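Local atomic coordinates of coproheme decarboxylase (Thermus thermophilus, PDB entry 1VDH), a protein that catalyses the hydrogen peroxide-dependent oxidative decarboxylation of Fe-coproporphyrin III to heme b, by way of a three-propionate harderoheme intermediate. Residues S110-G115 with L132-P137; G189-G192 with E197-V200; L75-R80 with G199-S204; R49-L54 with Y62-V67; R177-E182 with P207-K212. All blocks are in the same frame, centred on the assembly; numbering follows the deposited sequence.

Contact 1 of 5, residues S110-G115 with L132-P137; sequences SVVELG and LTPRVP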
# COMPACT_ATOMS: atom_id res chain seq x y z
N SER A 110 -19.22 11.70 -3.04
CA SER A 110 -20.22 11.37 -2.05
C SER A 110 -21.48 12.22 -2.22
O SER A 110 -21.52 13.11 -3.06
CB SER A 110 -19.64 11.59 -0.65
OG SER A 110 -19.25 12.94 -0.46
N VAL A 111 -22.50 11.92 -1.41
CA VAL A 111 -23.77 12.64 -1.46
C VAL A 111 -24.17 13.09 -0.05
O VAL A 111 -24.20 12.27 0.86
CB VAL A 111 -24.90 11.75 -2.05
CG1 VAL A 111 -26.22 12.52 -2.06
CG2 VAL A 111 -24.56 11.31 -3.47
N VAL A 112 -24.44 14.38 0.12
CA VAL A 112 -24.85 14.92 1.42
C VAL A 112 -25.94 14.03 1.99
O VAL A 112 -26.95 13.76 1.33
CB VAL A 112 -25.33 16.39 1.32
CG1 VAL A 112 -25.91 16.86 2.65
CG2 VAL A 112 -24.16 17.29 0.93
N GLU A 113 -25.71 13.52 3.20
CA GLU A 113 -26.63 12.60 3.83
C GLU A 113 -27.06 13.00 5.24
O GLU A 113 -26.24 13.40 6.06
CB GLU A 113 -25.97 11.22 3.89
CG GLU A 113 -26.83 10.11 4.46
CD GLU A 113 -26.00 8.90 4.85
OE1 GLU A 113 -25.66 8.09 3.97
OE2 GLU A 113 -25.68 8.78 6.05
N LEU A 114 -28.37 12.92 5.48
CA LEU A 114 -28.93 13.22 6.79
C LEU A 114 -29.54 11.89 7.25
O LEU A 114 -30.41 11.34 6.59
CB LEU A 114 -30.01 14.30 6.68
CG LEU A 114 -29.60 15.61 6.01
CD1 LEU A 114 -30.72 16.63 6.14
CD2 LEU A 114 -28.32 16.15 6.65
N GLY A 115 -29.03 11.36 8.36
CA GLY A 115 -29.53 10.09 8.84
C GLY A 115 -30.25 10.09 10.17
O GLY A 115 -30.08 10.99 11.00
N LEU A 132 -29.51 19.80 3.49
CA LEU A 132 -29.42 18.99 2.28
C LEU A 132 -28.59 19.71 1.22
O LEU A 132 -27.95 19.08 0.39
CB LEU A 132 -30.81 18.70 1.72
CG LEU A 132 -31.73 17.80 2.55
CD1 LEU A 132 -33.13 17.76 1.93
CD2 LEU A 132 -31.14 16.40 2.64
N THR A 133 -28.59 21.04 1.29
CA THR A 133 -27.86 21.87 0.33
C THR A 133 -26.94 22.85 1.06
O THR A 133 -27.06 24.06 0.90
CB THR A 133 -28.86 22.64 -0.56
OG1 THR A 133 -29.73 23.42 0.27
CG2 THR A 133 -29.70 21.67 -1.37
N PRO A 134 -25.94 22.32 1.78
CA PRO A 134 -25.00 23.17 2.53
C PRO A 134 -24.04 23.97 1.66
O PRO A 134 -23.42 23.45 0.74
CB PRO A 134 -24.25 22.15 3.39
CG PRO A 134 -24.13 20.97 2.46
CD PRO A 134 -25.52 20.90 1.84
N ARG A 135 -23.96 25.27 1.95
CA ARG A 135 -23.05 26.15 1.23
C ARG A 135 -21.71 26.12 1.94
O ARG A 135 -21.65 26.11 3.16
CB ARG A 135 -23.57 27.59 1.19
CG ARG A 135 -24.45 27.91 0.00
CD ARG A 135 -25.76 27.15 0.02
NE ARG A 135 -26.68 27.64 -1.00
CZ ARG A 135 -27.92 27.20 -1.18
NH1 ARG A 135 -28.67 27.73 -2.14
NH2 ARG A 135 -28.40 26.23 -0.42
N VAL A 136 -20.63 26.10 1.15
CA VAL A 136 -19.28 26.08 1.70
C VAL A 136 -18.93 27.48 2.22
O VAL A 136 -19.03 28.46 1.48
CB VAL A 136 -18.27 25.69 0.59
CG1 VAL A 136 -16.86 25.76 1.12
CG2 VAL A 136 -18.57 24.29 0.07
N PRO A 137 -18.53 27.59 3.50
CA PRO A 137 -18.18 28.90 4.08
C PRO A 137 -16.99 29.54 3.36
O PRO A 137 -16.10 28.85 2.84
CB PRO A 137 -17.90 28.57 5.55
CG PRO A 137 -17.54 27.12 5.54
CD PRO A 137 -18.49 26.54 4.53

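Contact 2 of 5, residues G189-G192 with E197-V200; sequences GAQG and EWGV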
# COMPACT_ATOMS: atom_id res chain seq x y z
N GLY A 189 -22.58 10.66 2.32
CA GLY A 189 -22.46 9.22 2.21
C GLY A 189 -21.90 8.79 0.87
O GLY A 189 -22.27 9.32 -0.17
N ALA A 190 -20.97 7.83 0.91
CA ALA A 190 -20.35 7.32 -0.31
C ALA A 190 -20.44 5.80 -0.36
O ALA A 190 -19.69 5.14 -1.08
CB ALA A 190 -18.89 7.75 -0.37
N GLN A 191 -21.40 5.24 0.38
CA GLN A 191 -21.60 3.80 0.46
C GLN A 191 -21.29 2.99 -0.80
O GLN A 191 -20.31 2.24 -0.84
CB GLN A 191 -22.98 3.49 1.04
CG GLN A 191 -23.11 3.91 2.51
CD GLN A 191 -23.68 5.32 2.72
OE1 GLN A 191 -23.67 6.16 1.81
NE2 GLN A 191 -24.18 5.58 3.92
N GLY A 192 -22.09 3.16 -1.85
CA GLY A 192 -21.81 2.44 -3.09
C GLY A 192 -21.27 3.40 -4.14
O GLY A 192 -21.41 3.17 -5.35
N GLU A 197 -17.49 4.61 3.48
CA GLU A 197 -18.93 4.79 3.65
C GLU A 197 -19.39 6.23 3.81
O GLU A 197 -20.49 6.58 3.37
CB GLU A 197 -19.41 3.92 4.81
CG GLU A 197 -19.29 2.43 4.52
CD GLU A 197 -19.29 1.57 5.77
OE1 GLU A 197 -19.13 0.35 5.62
OE2 GLU A 197 -19.43 2.10 6.89
N TRP A 198 -18.56 7.06 4.43
CA TRP A 198 -18.91 8.47 4.62
C TRP A 198 -17.73 9.39 4.39
O TRP A 198 -16.58 8.99 4.51
CB TRP A 198 -19.44 8.74 6.03
CG TRP A 198 -20.78 8.15 6.33
CD1 TRP A 198 -22.00 8.70 6.03
CD2 TRP A 198 -21.04 6.90 6.95
NE1 TRP A 198 -23.01 7.84 6.42
CE2 TRP A 198 -22.45 6.73 6.99
CE3 TRP A 198 -20.23 5.88 7.48
CZ2 TRP A 198 -23.05 5.59 7.54
CZ3 TRP A 198 -20.83 4.75 8.03
CH2 TRP A 198 -22.23 4.62 8.05
N GLY A 199 -18.06 10.63 4.05
CA GLY A 199 -17.08 11.68 3.88
C GLY A 199 -17.48 12.69 4.94
O GLY A 199 -18.68 12.90 5.17
N VAL A 200 -16.51 13.27 5.64
CA VAL A 200 -16.80 14.27 6.66
C VAL A 200 -16.04 15.56 6.43
O VAL A 200 -14.82 15.55 6.28
CB VAL A 200 -16.45 13.76 8.09
CG1 VAL A 200 -16.82 14.82 9.13
CG2 VAL A 200 -17.17 12.45 8.39

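Contact 3 of 5, residues L75-R80 with G199-S204; sequences LFLNLR and GVDLFS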
# COMPACT_ATOMS: atom_id res chain seq x y z
N LEU A 75 -7.21 21.82 -2.76
CA LEU A 75 -8.45 21.06 -2.71
C LEU A 75 -9.50 21.87 -3.45
O LEU A 75 -9.70 23.05 -3.15
CB LEU A 75 -8.94 20.86 -1.26
CG LEU A 75 -10.43 20.49 -1.14
CD1 LEU A 75 -10.72 19.16 -1.84
CD2 LEU A 75 -10.84 20.42 0.33
N PHE A 76 -10.13 21.24 -4.44
CA PHE A 76 -11.20 21.87 -5.20
C PHE A 76 -12.45 21.13 -4.76
O PHE A 76 -12.67 19.98 -5.13
CB PHE A 76 -10.98 21.72 -6.70
CG PHE A 76 -9.73 22.40 -7.20
CD1 PHE A 76 -8.51 21.73 -7.19
CD2 PHE A 76 -9.78 23.70 -7.66
CE1 PHE A 76 -7.35 22.35 -7.64
CE2 PHE A 76 -8.62 24.34 -8.12
CZ PHE A 76 -7.40 23.67 -8.11
N LEU A 77 -13.23 21.78 -3.90
CA LEU A 77 -14.46 21.19 -3.37
C LEU A 77 -15.66 21.75 -4.11
O LEU A 77 -15.82 22.96 -4.23
CB LEU A 77 -14.58 21.50 -1.87
CG LEU A 77 -15.88 21.08 -1.16
CD1 LEU A 77 -16.09 19.57 -1.27
CD2 LEU A 77 -15.83 21.49 0.31
N ASN A 78 -16.50 20.85 -4.61
CA ASN A 78 -17.70 21.24 -5.34
C ASN A 78 -18.91 20.41 -4.96
O ASN A 78 -18.80 19.20 -4.72
CB ASN A 78 -17.48 21.12 -6.86
CG ASN A 78 -16.83 22.35 -7.45
OD1 ASN A 78 -17.48 23.38 -7.65
ND2 ASN A 78 -15.54 22.26 -7.75
N LEU A 79 -20.06 21.07 -4.85
CA LEU A 79 -21.32 20.42 -4.53
C LEU A 79 -22.31 20.80 -5.62
O LEU A 79 -22.35 21.96 -6.04
CB LEU A 79 -21.85 20.86 -3.16
CG LEU A 79 -21.13 20.31 -1.91
CD1 LEU A 79 -19.90 21.14 -1.61
CD2 LEU A 79 -22.09 20.32 -0.72
N ARG A 80 -23.07 19.82 -6.11
CA ARG A 80 -24.04 20.05 -7.19
C ARG A 80 -25.26 19.15 -6.98
O ARG A 80 -25.21 18.20 -6.19
CB ARG A 80 -23.42 19.72 -8.55
CG ARG A 80 -22.17 20.51 -8.94
CD ARG A 80 -22.47 21.97 -9.26
NE ARG A 80 -21.31 22.61 -9.87
CZ ARG A 80 -20.30 23.17 -9.20
NH1 ARG A 80 -20.31 23.19 -7.87
NH2 ARG A 80 -19.25 23.63 -9.85
N GLY A 199 -18.06 10.63 4.05
CA GLY A 199 -17.08 11.68 3.88
C GLY A 199 -17.48 12.69 4.94
O GLY A 199 -18.68 12.90 5.17
N VAL A 200 -16.51 13.27 5.64
CA VAL A 200 -16.80 14.27 6.66
C VAL A 200 -16.04 15.56 6.43
O VAL A 200 -14.82 15.55 6.28
CB VAL A 200 -16.45 13.76 8.09
CG1 VAL A 200 -16.82 14.82 9.13
CG2 VAL A 200 -17.17 12.45 8.39
N ASP A 201 -16.77 16.67 6.38
CA ASP A 201 -16.18 18.00 6.21
C ASP A 201 -16.46 18.84 7.44
O ASP A 201 -17.62 19.01 7.82
CB ASP A 201 -16.77 18.72 5.00
CG ASP A 201 -16.30 18.15 3.70
OD1 ASP A 201 -15.14 18.44 3.31
OD2 ASP A 201 -17.08 17.42 3.07
N LEU A 202 -15.40 19.31 8.08
CA LEU A 202 -15.54 20.17 9.25
C LEU A 202 -15.02 21.55 8.83
O LEU A 202 -14.04 21.64 8.10
CB LEU A 202 -14.70 19.65 10.43
CG LEU A 202 -14.93 18.21 10.91
CD1 LEU A 202 -14.04 17.91 12.12
CD2 LEU A 202 -16.40 18.00 11.27
N PHE A 203 -15.71 22.60 9.25
CA PHE A 203 -15.32 23.96 8.91
C PHE A 203 -15.18 24.77 10.19
O PHE A 203 -16.05 24.70 11.07
CB PHE A 203 -16.37 24.61 8.00
CG PHE A 203 -16.61 23.87 6.72
CD1 PHE A 203 -15.71 23.96 5.66
CD2 PHE A 203 -17.75 23.08 6.56
CE1 PHE A 203 -15.95 23.28 4.46
CE2 PHE A 203 -17.99 22.40 5.37
CZ PHE A 203 -17.09 22.50 4.32
N SER A 204 -14.10 25.55 10.29
CA SER A 204 -13.85 26.35 11.49
C SER A 204 -12.85 27.45 11.19
O SER A 204 -12.10 27.36 10.21
CB SER A 204 -13.29 25.46 12.61
OG SER A 204 -13.14 26.18 13.83

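Contact 4 of 5, residues R49-L54 with Y62-V67; sequences REWREL and YGIYQV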
# COMPACT_ATOMS: atom_id res chain seq x y z
N ARG A 49 -15.29 31.38 -11.93
CA ARG A 49 -16.38 32.35 -12.06
C ARG A 49 -17.68 31.60 -12.35
O ARG A 49 -18.74 31.94 -11.83
CB ARG A 49 -16.07 33.35 -13.17
CG ARG A 49 -17.11 34.44 -13.34
CD ARG A 49 -16.57 35.59 -14.19
NE ARG A 49 -16.23 35.17 -15.55
CZ ARG A 49 -15.06 35.41 -16.14
NH1 ARG A 49 -14.85 34.99 -17.39
NH2 ARG A 49 -14.09 36.04 -15.49
N GLU A 50 -17.59 30.55 -13.17
CA GLU A 50 -18.75 29.73 -13.51
C GLU A 50 -19.31 29.08 -12.25
O GLU A 50 -20.53 29.04 -12.04
CB GLU A 50 -18.38 28.65 -14.53
CG GLU A 50 -18.01 29.21 -15.91
CD GLU A 50 -17.57 28.13 -16.90
OE1 GLU A 50 -16.83 28.48 -17.84
OE2 GLU A 50 -17.96 26.95 -16.75
N TRP A 51 -18.42 28.56 -11.40
CA TRP A 51 -18.83 27.92 -10.16
C TRP A 51 -19.48 28.96 -9.24
O TRP A 51 -20.49 28.70 -8.59
CB TRP A 51 -17.61 27.29 -9.46
CG TRP A 51 -16.91 26.22 -10.26
CD1 TRP A 51 -17.36 25.61 -11.41
CD2 TRP A 51 -15.65 25.61 -9.96
NE1 TRP A 51 -16.46 24.66 -11.83
CE2 TRP A 51 -15.41 24.64 -10.95
CE3 TRP A 51 -14.71 25.78 -8.93
CZ2 TRP A 51 -14.25 23.84 -10.96
CZ3 TRP A 51 -13.56 24.99 -8.94
CH2 TRP A 51 -13.34 24.03 -9.95
N ARG A 52 -18.91 30.16 -9.24
CA ARG A 52 -19.41 31.27 -8.43
C ARG A 52 -20.84 31.64 -8.85
O ARG A 52 -21.73 31.73 -8.01
CB ARG A 52 -18.49 32.48 -8.61
CG ARG A 52 -18.73 33.61 -7.63
CD ARG A 52 -17.95 34.88 -8.01
NE ARG A 52 -16.55 34.61 -8.34
CZ ARG A 52 -15.62 34.22 -7.47
NH1 ARG A 52 -15.93 34.04 -6.20
NH2 ARG A 52 -14.37 34.02 -7.88
N GLU A 53 -21.06 31.81 -10.15
CA GLU A 53 -22.37 32.16 -10.69
C GLU A 53 -23.41 31.08 -10.37
O GLU A 53 -24.55 31.37 -10.04
CB GLU A 53 -22.28 32.40 -12.20
CG GLU A 53 -21.41 33.60 -12.56
CD GLU A 53 -21.20 33.77 -14.06
OE1 GLU A 53 -20.72 34.85 -14.47
OE2 GLU A 53 -21.49 32.82 -14.84
N LEU A 54 -22.97 29.83 -10.45
CA LEU A 54 -23.82 28.68 -10.17
C LEU A 54 -24.21 28.69 -8.68
O LEU A 54 -25.35 28.39 -8.31
CB LEU A 54 -23.03 27.42 -10.56
CG LEU A 54 -23.50 25.98 -10.40
CD1 LEU A 54 -22.80 25.13 -11.45
CD2 LEU A 54 -23.16 25.49 -9.01
N TYR A 62 -19.04 25.83 -3.79
CA TYR A 62 -17.65 25.42 -3.96
C TYR A 62 -16.70 26.11 -2.99
O TYR A 62 -17.05 27.08 -2.32
CB TYR A 62 -17.17 25.72 -5.39
CG TYR A 62 -16.70 27.16 -5.57
CD1 TYR A 62 -15.34 27.47 -5.59
CD2 TYR A 62 -17.62 28.20 -5.65
CE1 TYR A 62 -14.91 28.79 -5.69
CE2 TYR A 62 -17.19 29.53 -5.75
CZ TYR A 62 -15.84 29.81 -5.77
OH TYR A 62 -15.40 31.11 -5.87
N GLY A 63 -15.46 25.62 -2.98
CA GLY A 63 -14.42 26.17 -2.14
C GLY A 63 -13.08 25.67 -2.63
O GLY A 63 -12.98 24.54 -3.12
N ILE A 64 -12.06 26.53 -2.58
CA ILE A 64 -10.71 26.14 -3.00
C ILE A 64 -9.80 26.36 -1.79
O ILE A 64 -9.83 27.43 -1.18
CB ILE A 64 -10.22 26.95 -4.22
CG1 ILE A 64 -11.11 26.64 -5.43
CG2 ILE A 64 -8.77 26.59 -4.53
CD1 ILE A 64 -10.73 27.40 -6.70
N TYR A 65 -9.00 25.35 -1.47
CA TYR A 65 -8.13 25.42 -0.30
C TYR A 65 -6.67 25.09 -0.51
O TYR A 65 -6.31 24.33 -1.40
CB TYR A 65 -8.65 24.46 0.77
CG TYR A 65 -10.12 24.58 1.07
CD1 TYR A 65 -10.57 25.29 2.19
CD2 TYR A 65 -11.08 23.98 0.25
CE1 TYR A 65 -11.92 25.39 2.48
CE2 TYR A 65 -12.43 24.08 0.53
CZ TYR A 65 -12.84 24.79 1.65
OH TYR A 65 -14.18 24.88 1.95
N GLN A 66 -5.82 25.69 0.34
CA GLN A 66 -4.39 25.42 0.32
C GLN A 66 -4.24 24.35 1.39
O GLN A 66 -4.50 24.60 2.56
CB GLN A 66 -3.58 26.66 0.71
CG GLN A 66 -2.08 26.41 0.70
CD GLN A 66 -1.26 27.66 1.00
OE1 GLN A 66 -0.07 27.57 1.34
NE2 GLN A 66 -1.89 28.82 0.87
N VAL A 67 -3.84 23.15 0.98
CA VAL A 67 -3.72 22.02 1.89
C VAL A 67 -2.29 21.80 2.39
O VAL A 67 -1.35 21.73 1.60
CB VAL A 67 -4.24 20.72 1.21
CG1 VAL A 67 -4.24 19.55 2.19
CG2 VAL A 67 -5.65 20.95 0.66

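Contact 5 of 5, residues R177-E182 with P207-K212; sequences RKYQGE and PVQFKK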
# COMPACT_ATOMS: atom_id res chain seq x y z
N ARG A 177 -22.20 19.05 20.48
CA ARG A 177 -23.02 20.25 20.66
C ARG A 177 -22.21 21.43 21.21
O ARG A 177 -22.45 22.57 20.83
CB ARG A 177 -24.23 19.95 21.55
CG ARG A 177 -25.10 21.17 21.88
CD ARG A 177 -26.54 20.78 22.22
NE ARG A 177 -26.64 19.79 23.29
CZ ARG A 177 -26.93 18.50 23.10
NH1 ARG A 177 -27.15 18.04 21.88
NH2 ARG A 177 -26.99 17.67 24.14
N LYS A 178 -21.25 21.15 22.08
CA LYS A 178 -20.43 22.22 22.65
C LYS A 178 -19.51 22.84 21.60
O LYS A 178 -18.96 23.91 21.82
CB LYS A 178 -19.59 21.71 23.84
CG LYS A 178 -18.44 20.79 23.47
CD LYS A 178 -17.55 20.47 24.67
CE LYS A 178 -18.26 19.58 25.67
NZ LYS A 178 -18.60 18.25 25.08
N TYR A 179 -19.37 22.16 20.46
CA TYR A 179 -18.52 22.66 19.37
C TYR A 179 -19.30 23.38 18.27
O TYR A 179 -18.69 23.95 17.37
CB TYR A 179 -17.69 21.53 18.76
CG TYR A 179 -16.64 20.97 19.68
CD1 TYR A 179 -16.89 19.82 20.43
CD2 TYR A 179 -15.41 21.60 19.84
CE1 TYR A 179 -15.94 19.31 21.32
CE2 TYR A 179 -14.45 21.11 20.72
CZ TYR A 179 -14.72 19.97 21.46
OH TYR A 179 -13.78 19.51 22.35
N GLN A 180 -20.63 23.37 18.37
CA GLN A 180 -21.50 24.01 17.37
C GLN A 180 -21.12 25.45 17.04
O GLN A 180 -21.15 25.86 15.88
CB GLN A 180 -22.96 24.02 17.82
CG GLN A 180 -23.72 22.75 17.57
CD GLN A 180 -25.22 22.97 17.61
OE1 GLN A 180 -25.92 22.69 16.64
NE2 GLN A 180 -25.71 23.51 18.72
N GLY A 181 -20.78 26.21 18.07
CA GLY A 181 -20.43 27.60 17.88
C GLY A 181 -19.16 27.86 17.09
O GLY A 181 -19.01 28.94 16.51
N GLU A 182 -18.26 26.88 17.05
CA GLU A 182 -16.99 27.04 16.34
C GLU A 182 -16.77 26.08 15.17
O GLU A 182 -15.91 26.32 14.33
CB GLU A 182 -15.82 26.89 17.32
CG GLU A 182 -15.76 27.96 18.42
CD GLU A 182 -15.44 29.35 17.90
OE1 GLU A 182 -15.75 30.33 18.61
OE2 GLU A 182 -14.86 29.47 16.80
N PRO A 207 -8.03 25.74 13.07
CA PRO A 207 -7.80 24.31 12.85
C PRO A 207 -7.68 23.52 14.15
O PRO A 207 -7.95 22.32 14.18
CB PRO A 207 -6.50 24.29 12.03
CG PRO A 207 -5.81 25.54 12.43
CD PRO A 207 -6.93 26.54 12.50
N VAL A 208 -7.34 24.19 15.25
CA VAL A 208 -7.23 23.53 16.54
C VAL A 208 -8.59 23.00 16.97
O VAL A 208 -8.67 21.98 17.67
CB VAL A 208 -6.63 24.47 17.61
CG1 VAL A 208 -6.69 23.83 19.00
CG2 VAL A 208 -5.18 24.79 17.26
N GLN A 209 -9.67 23.65 16.53
CA GLN A 209 -11.01 23.19 16.88
C GLN A 209 -11.25 21.80 16.29
O GLN A 209 -11.94 20.97 16.90
CB GLN A 209 -12.07 24.19 16.41
CG GLN A 209 -12.14 25.46 17.26
CD GLN A 209 -12.70 25.19 18.66
OE1 GLN A 209 -13.78 24.61 18.80
NE2 GLN A 209 -11.97 25.61 19.68
N PHE A 210 -10.66 21.53 15.12
CA PHE A 210 -10.77 20.21 14.50
C PHE A 210 -10.13 19.18 15.43
O PHE A 210 -10.66 18.09 15.65
CB PHE A 210 -10.02 20.16 13.17
CG PHE A 210 -10.50 21.15 12.14
CD1 PHE A 210 -9.60 21.73 11.26
CD2 PHE A 210 -11.85 21.46 12.02
CE1 PHE A 210 -10.03 22.61 10.26
CE2 PHE A 210 -12.30 22.34 11.03
CZ PHE A 210 -11.39 22.91 10.15
N LYS A 211 -8.95 19.53 15.95
CA LYS A 211 -8.20 18.65 16.84
C LYS A 211 -8.97 18.34 18.13
O LYS A 211 -9.05 17.18 18.55
CB LYS A 211 -6.85 19.28 17.18
CG LYS A 211 -5.96 18.41 18.07
CD LYS A 211 -4.69 19.15 18.46
CE LYS A 211 -3.80 18.29 19.34
NZ LYS A 211 -4.44 17.94 20.63
N LYS A 212 -9.56 19.37 18.73
CA LYS A 212 -10.30 19.19 19.97
C LYS A 212 -11.55 18.33 19.78
O LYS A 212 -11.78 17.39 20.54
CB LYS A 212 -10.69 20.55 20.58
CG LYS A 212 -9.56 21.58 20.59
CD LYS A 212 -9.30 22.17 21.97
CE LYS A 212 -8.61 21.16 22.88
NZ LYS A 212 -7.96 21.80 24.07

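Contact 1 of 5, residues S110-G115 with L132-P137
The backbones of V112 and L132 come nearest here, their CA atoms 6.2 Å apart, where the loop L132-P137 passes over the strand S110-G115 without pairing with it. V112 CG1 lies 3.8 Å from L132 O, while its other methyl, CG2, reaches P134 CD at 4.0 Å, pointing at the CD-CG side of the proline ring. CG1 stands anti to the backbone N of V112 (chi1 173°), which spreads the two methyls along the loop. This strand belongs to the curled antiparallel sheet of a chlorite dismutase-type α+β barrel, and the loop leads from it to strand 141-152. V17 of strand 10-24 and L79 of strand 74-80 also pack on V112. With V112 cut back to an alanine, P134 and the L132 carbonyl would probably face a gap. Two residues on, L114 turns the same way as V112. Its CD1 meets L132 CD2 at 3.5 Å, the two leucines lying obliquely across each other. L132 starts off away from the strand, and its CD2 branch makes the return. R131, the residue before L132 and predicted to bind Fe-coproporphyrin III, has its side chain about 4 Å from that of L114.

Contact 2 of 5, residues G189-G192 with E197-V200
A190 N gives a short, nearly straight hydrogen bond to E197 O, 2.8 Å with 169° at the hydrogen, although the donor stands well above the carbonyl plane. The same oxygen receives a CA-H...O contact from G189 CA at 3.5 Å, and the amide carbon CD of Q191 packs at a similar distance. One backbone oxygen thus gathers three consecutive residues of the loop around it. Q191 then folds back over the indole of W198: a bend at chi2 (93°) brings NE2 to 3.6 Å from W198 NE1, above the ring plane and displaced toward its rim, with the amide and ring planes 67° apart. G189, lacking a side chain, lets OE1 of that amide lie close to its CA.

The next shell fixes these groups. E113 takes both ends of the pair, OE1 binding Q191 NE2 and OE2 binding W198 NE1, so one carboxylate holds the amide and the indole together; K211 of a second subunit forms a salt bridge with it. E197 binds K149 N through OE2 and R218 of that second subunit through OE1. K149, predicted to bind Fe-coproporphyrin III, makes a cation-pi contact with W198.

E197 and W198 both face M147, forming a classic beta bulge against strand 141-152. G189 and W198 are a non-hydrogen-bonded antiparallel pair where strands 184-189 and 198-204 meet, with strand 102-116 flanking the first and strand 141-152 the second.

Contact 3 of 5, residues L75-R80 with G199-S204
D201 OD1 is hydrogen-bonded to H19 NE2 of strand 10-24, and near the same oxygen, 4.3 Å away, lies a methyl of the facing strand, L77 CD2. That methyl also lies 4.3 Å from F203 CZ, near the plane of the phenyl ring and at its edge. L77 is therefore the one side chain of L75-R80 that meets G199-S204, its tip facing both a carboxylate oxygen and an aromatic rim. With CG anti to the backbone N (chi1 174°), the leucine extends well clear of its own strand, as it must when the nearest CA atoms, those of L77 and D201, are 10.2 Å apart.

These strands are not neighbours in the sheet. Strand 74-80 pairs with 10-24 and 61-67, strand 198-204 with 141-152 and 184-189, and the curl of the sheet brings them face to face across the barrel interior. Y65 adds to this core, touching both L75 and F203.

The other side of strand 74-80, under helix 83-95, carries F76, N78 and R80. R80 NH1 bonds L79 O at 3.0 Å, nearly straight and within the guanidinium plane; weaker bonds run from NH1 and NH2 to N78 OD1.

The contact across the core is slight, one leucine methyl against a phenyl edge and a carboxylate oxygen. A carboxylate buried beside a leucine methyl would be costly alone, and the low polarity around it probably strengthens its bond to H19.

Contact 4 of 5, residues R49-L54 with Y62-V67
W51 of the helix lies against Y62 of the strand in a helix-on-sheet packing, helix 34-56 lying on the outer face of the barrel sheet. The axes of these short segments pass 9.4 Å apart, with their N-to-C directions at 141°. Helix and strand follow each other closely in the chain, so this contact closes a tight α-to-β connection within the chlorite dismutase-type fold.

Aromatic contacts dominate. The six-membered ring of W51 turns its edge to the face of Y62 in an offset edge-to-face pair, centroids 5.9 Å apart and planes at 60°; the closest atoms are W51 CE3 and Y62 CD1, at 3.8 Å. W51 CB sits over the same tyrosine ring in a CH-pi contact, 4.2 Å from its centroid. Y62 can lie flat against the helix in this way because its CG falls between the backbone N and the carbonyl carbon (chi1 84°), the crowded position.

Purely apolar packing is slight: I64, two residues along on the same side of the strand, brings CD1 to 4.3 Å from W51 CZ3.

Cationic neighbours complete the aromatic cluster. R80 of strand 74-80 makes a cation-pi contact with W51, and K138 does so with Y62 while also bonding its backbone O. R52 crosses to the far end of the tyrosine. Bent at chi3, it brings NH1 to 3.0 Å from Y62 OH, yet at an angle too poor for a hydrogen bond, the guanidinium plane turned steeply against the ring.

Contact 5 of 5, residues R177-E182 with P207-K212
Y179 points its ring into the side of helix 207-217, where Q209 and K212, one turn apart, receive it. Q209 meets the ring at its rim: OE1 lies in the ring plane, 3.6 Å from Y179 CD2, and the amide is tilted 49° from that plane. K212 comes from another direction, its side chain crossing the tyrosine at about a right angle, with CB 3.8 Å from CE2. Beyond the rim, Y179 OH ends 3.4 Å from K212 O, but the hydrogen bond of this hydroxyl is to E216 OE2, one turn further along the helix.

E182 approaches the same amide oxygen from another direction. Its CB packs 3.4 Å from Q209 OE1, the carboxylate plane being turned 62° from the amide. Q209 reaches both residues because its chain bends at chi2 (-70°), so that OE1 lies against both the tyrosine rim and the methylene of E182.

Losing the ring of Y179 to an alanine is likely to leave E216 without its hydroxyl partner and Q209 OE1 and K212 CB without a surface to pack on.

The loop segment begins with a type I turn from R177 to Q180, and K178 forms a salt bridge with E216. The lysine ends reach another chain: K211 and K212 both form salt bridges with E13 of a third subunit. The contact thus joins the end of helix 162-177, which carries H172, the predicted axial ligand of the coproheme iron, to a helix at a subunit interface of the homopentamer.

Contacts 1, 3 and 4 form a continuous run through the barrel. Backbone bonds tie contact 4 to contact 3 (L77 N to G63 O, 2.9 Å), and V136 of contact 1 packs on L77, L79 and Y65. Contact 2 joins contact 1 through V111 O and G189 N, 2.7 Å apart, and shares G199 and V200 with contact 3. Contact 5 follows the end of strand 198-204, S204 OG bonding E182 O at 2.8 Å. Contacts 1 and 2 come closest to the predicted coproheme site, W198 about 3 Å from K149 between side chains; contacts 3 and 5 stay about 7 to 9 Å off. Contact 4 lies away from it, about 22 Å from contact 2 between centres.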